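Local coordinates for protein D,D-dipeptidase/D,D-carboxypeptidase (Enterococcus faecalis, PDB 4MUQ) that hydrolyses the dipeptide D-Ala-D-Ala as a zinc-dependent D,D-dipeptidase of vancomycin resistance, and probably also acts as a D,D-carboxypeptidase, at residues G173-H176 with S177-Q181. Sequence-based numbering, arbitrary orientation.
Sequences GYPH and SKIMQ
Gly-173 O accepts a hydrogen bond from Ser-177 N (3.2 Å) where the chain enters the N-terminus of helix 176-183, just after strand 168-171 of the hedgehog/DD-peptidase fold. Pro-175, preceded by a cis peptide bond, is the N-cap residue. Its O accepts the first helical bond from Ile-179 N (2.9 Å, 163° at the hydrogen). Lys-178 N adds a weak, bent bond to the same oxygen (123°). One residue on, Met-180 N donates a hydrogen bond to His-176 O (2.9 Å).

The side chains follow this turn. Ile-179 CG1, anti to its carbonyl carbon (chi1 -62°), lies over Pro-175 O, and the extended chi2 carries CD1 to Pro-175 CG (4.3 Å). Phe-205 and Ile-215 of the C-terminal sheet also touch both residues, so the helix start is packed against that sheet. Tyr-174 and Lys-178 run side by side in the same direction, with CE1 of the ring 4.1 Å from Lys-178 CB. The imidazole of His-176 is held at both nitrogens, ND1 by Tyr-190 OH and NE2 by Thr-248 OG1, which fixes its rotation. Lys-178 NZ forms a salt bridge with Asp-145 and donates to Gln-181 OE1 in the carbonyl plane (2.9 Å).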
ATOM      1  N   GLY A 173      -1.264  -5.931  -0.028  1.00 11.89           N
ATOM      2  CA  GLY A 173      -1.708  -7.287  -0.280  1.00 12.32           C
ATOM      3  C   GLY A 173      -1.252  -8.276   0.778  1.00 12.65           C
ATOM      4  O   GLY A 173      -0.211  -8.097   1.414  1.00 14.24           O
ATOM      5  N   TYR A 174      -2.052  -9.312   0.972  1.00 16.82           N
ATOM      6  CA  TYR A 174      -1.694 -10.420   1.844  1.00 15.14           C
ATOM      7  C   TYR A 174      -0.783 -11.359   1.049  1.00 20.78           C
ATOM      8  O   TYR A 174      -1.003 -11.570  -0.141  1.00 21.89           O
ATOM      9  CB  TYR A 174      -2.975 -11.143   2.251  1.00 18.08           C
ATOM     10  CG  TYR A 174      -2.811 -12.219   3.291  1.00 20.02           C
ATOM     11  CD1 TYR A 174      -2.818 -11.905   4.651  1.00 21.58           C
ATOM     12  CD2 TYR A 174      -2.670 -13.548   2.924  1.00 22.71           C
ATOM     13  CE1 TYR A 174      -2.674 -12.888   5.609  1.00 24.44           C
ATOM     14  CE2 TYR A 174      -2.527 -14.544   3.883  1.00 22.45           C
ATOM     15  CZ  TYR A 174      -2.531 -14.201   5.220  1.00 23.35           C
ATOM     16  OH  TYR A 174      -2.391 -15.183   6.176  1.00 29.60           O
ATOM     17  N   PRO A 175       0.232 -11.961   1.700  1.00 16.65           N
ATOM     18  CA  PRO A 175       0.573 -11.924   3.128  1.00 14.79           C
ATOM     19  C   PRO A 175       1.612 -10.861   3.477  1.00 14.77           C
ATOM     20  O   PRO A 175       2.064 -10.813   4.630  1.00 15.02           O
ATOM     21  CB  PRO A 175       1.180 -13.311   3.353  1.00 15.95           C
ATOM     22  CG  PRO A 175       1.907 -13.575   2.061  1.00 19.50           C
ATOM     23  CD  PRO A 175       1.057 -12.943   0.970  1.00 20.77           C
ATOM     24  N   HIS A 176       1.989 -10.025   2.516  1.00 11.87           N
ATOM     25  CA  HIS A 176       3.002  -9.009   2.764  1.00 12.05           C
ATOM     26  C   HIS A 176       2.676  -8.153   3.971  1.00 12.77           C
ATOM     27  O   HIS A 176       3.549  -7.881   4.789  1.00 13.80           O
ATOM     28  CB  HIS A 176       3.198  -8.146   1.517  1.00 10.68           C
ATOM     29  CG  HIS A 176       3.383  -8.968   0.287  1.00 10.95           C
ATOM     30  ND1 HIS A 176       4.566  -9.619  -0.008  1.00 13.39           N
ATOM     31  CD2 HIS A 176       2.505  -9.322  -0.678  1.00 12.31           C
ATOM     32  CE1 HIS A 176       4.412 -10.312  -1.121  1.00 16.29           C
ATOM     33  NE2 HIS A 176       3.169 -10.153  -1.545  1.00 14.32           N
ATOM     34  N   SER A 177       1.416  -7.735   4.090  1.00 12.58           N
ATOM     35  CA  SER A 177       1.007  -6.903   5.218  1.00 11.54           C
ATOM     36  C   SER A 177       1.194  -7.608   6.556  1.00 13.54           C
ATOM     37  O   SER A 177       1.524  -6.971   7.567  1.00 15.22           O
ATOM     38  CB  SER A 177      -0.447  -6.460   5.049  1.00 14.46           C
ATOM     39  OG  SER A 177      -1.290  -7.573   4.881  1.00 13.81           O
ATOM     40  N   LYS A 178       0.986  -8.919   6.562  1.00 13.07           N
ATOM     41  CA  LYS A 178       1.121  -9.710   7.779  1.00 13.97           C
ATOM     42  C   LYS A 178       2.587  -9.888   8.142  1.00 16.90           C
ATOM     43  O   LYS A 178       2.956  -9.799   9.319  1.00 17.33           O
ATOM     44  CB  LYS A 178       0.444 -11.071   7.616  1.00 15.04           C
ATOM     45  CG  LYS A 178       0.308 -11.851   8.906  1.00 19.68           C
ATOM     46  CD  LYS A 178      -0.615 -11.123   9.870  1.00 22.30           C
ATOM     47  CE  LYS A 178      -0.867 -11.974  11.107  1.00 27.56           C
ATOM     48  NZ  LYS A 178      -1.850 -11.326  12.019  1.00 31.46           N
ATOM     49  N   ILE A 179       3.422 -10.137   7.134  1.00 15.41           N
ATOM     50  CA  ILE A 179       4.852 -10.287   7.368  1.00 14.62           C
ATOM     51  C   ILE A 179       5.395  -8.962   7.909  1.00 16.81           C
ATOM     52  O   ILE A 179       6.200  -8.958   8.833  1.00 16.39           O
ATOM     53  CB  ILE A 179       5.576 -10.682   6.075  1.00 17.16           C
ATOM     54  CG1 ILE A 179       5.067 -12.035   5.592  1.00 17.94           C
ATOM     55  CG2 ILE A 179       7.085 -10.735   6.285  1.00 18.21           C
ATOM     56  CD1 ILE A 179       5.452 -12.349   4.167  1.00 20.36           C
ATOM     57  N   MET A 180       4.928  -7.837   7.369  1.00 13.67           N
ATOM     58  CA  MET A 180       5.356  -6.538   7.880  1.00 13.41           C
ATOM     59  C   MET A 180       4.924  -6.337   9.330  1.00 13.41           C
ATOM     60  O   MET A 180       5.702  -5.845  10.149  1.00 17.27           O
ATOM     61  CB  MET A 180       4.823  -5.418   7.002  1.00 13.21           C
ATOM     62  CG  MET A 180       5.457  -5.416   5.618  1.00 11.42           C
ATOM     63  SD  MET A 180       4.642  -4.312   4.467  1.00 12.67           S
ATOM     64  CE  MET A 180       4.802  -2.748   5.318  1.00 14.45           C
ATOM     65  N   GLN A 181       3.703  -6.757   9.646  1.00 15.24           N
ATOM     66  CA  GLN A 181       3.194  -6.644  11.005  1.00 17.80           C
ATOM     67  C   GLN A 181       4.024  -7.491  11.964  1.00 21.13           C
ATOM     68  O   GLN A 181       4.421  -7.014  13.027  1.00 20.05           O
ATOM     69  CB  GLN A 181       1.729  -7.070  11.071  1.00 18.94           C
ATOM     70  CG  GLN A 181       1.147  -7.004  12.492  1.00 22.68           C
ATOM     71  CD  GLN A 181      -0.156  -7.767  12.639  1.00 30.63           C
ATOM     72  OE1 GLN A 181      -0.247  -8.942  12.282  1.00 34.12           O
ATOM     73  NE2 GLN A 181      -1.175  -7.099  13.169  1.00 37.19           N
TER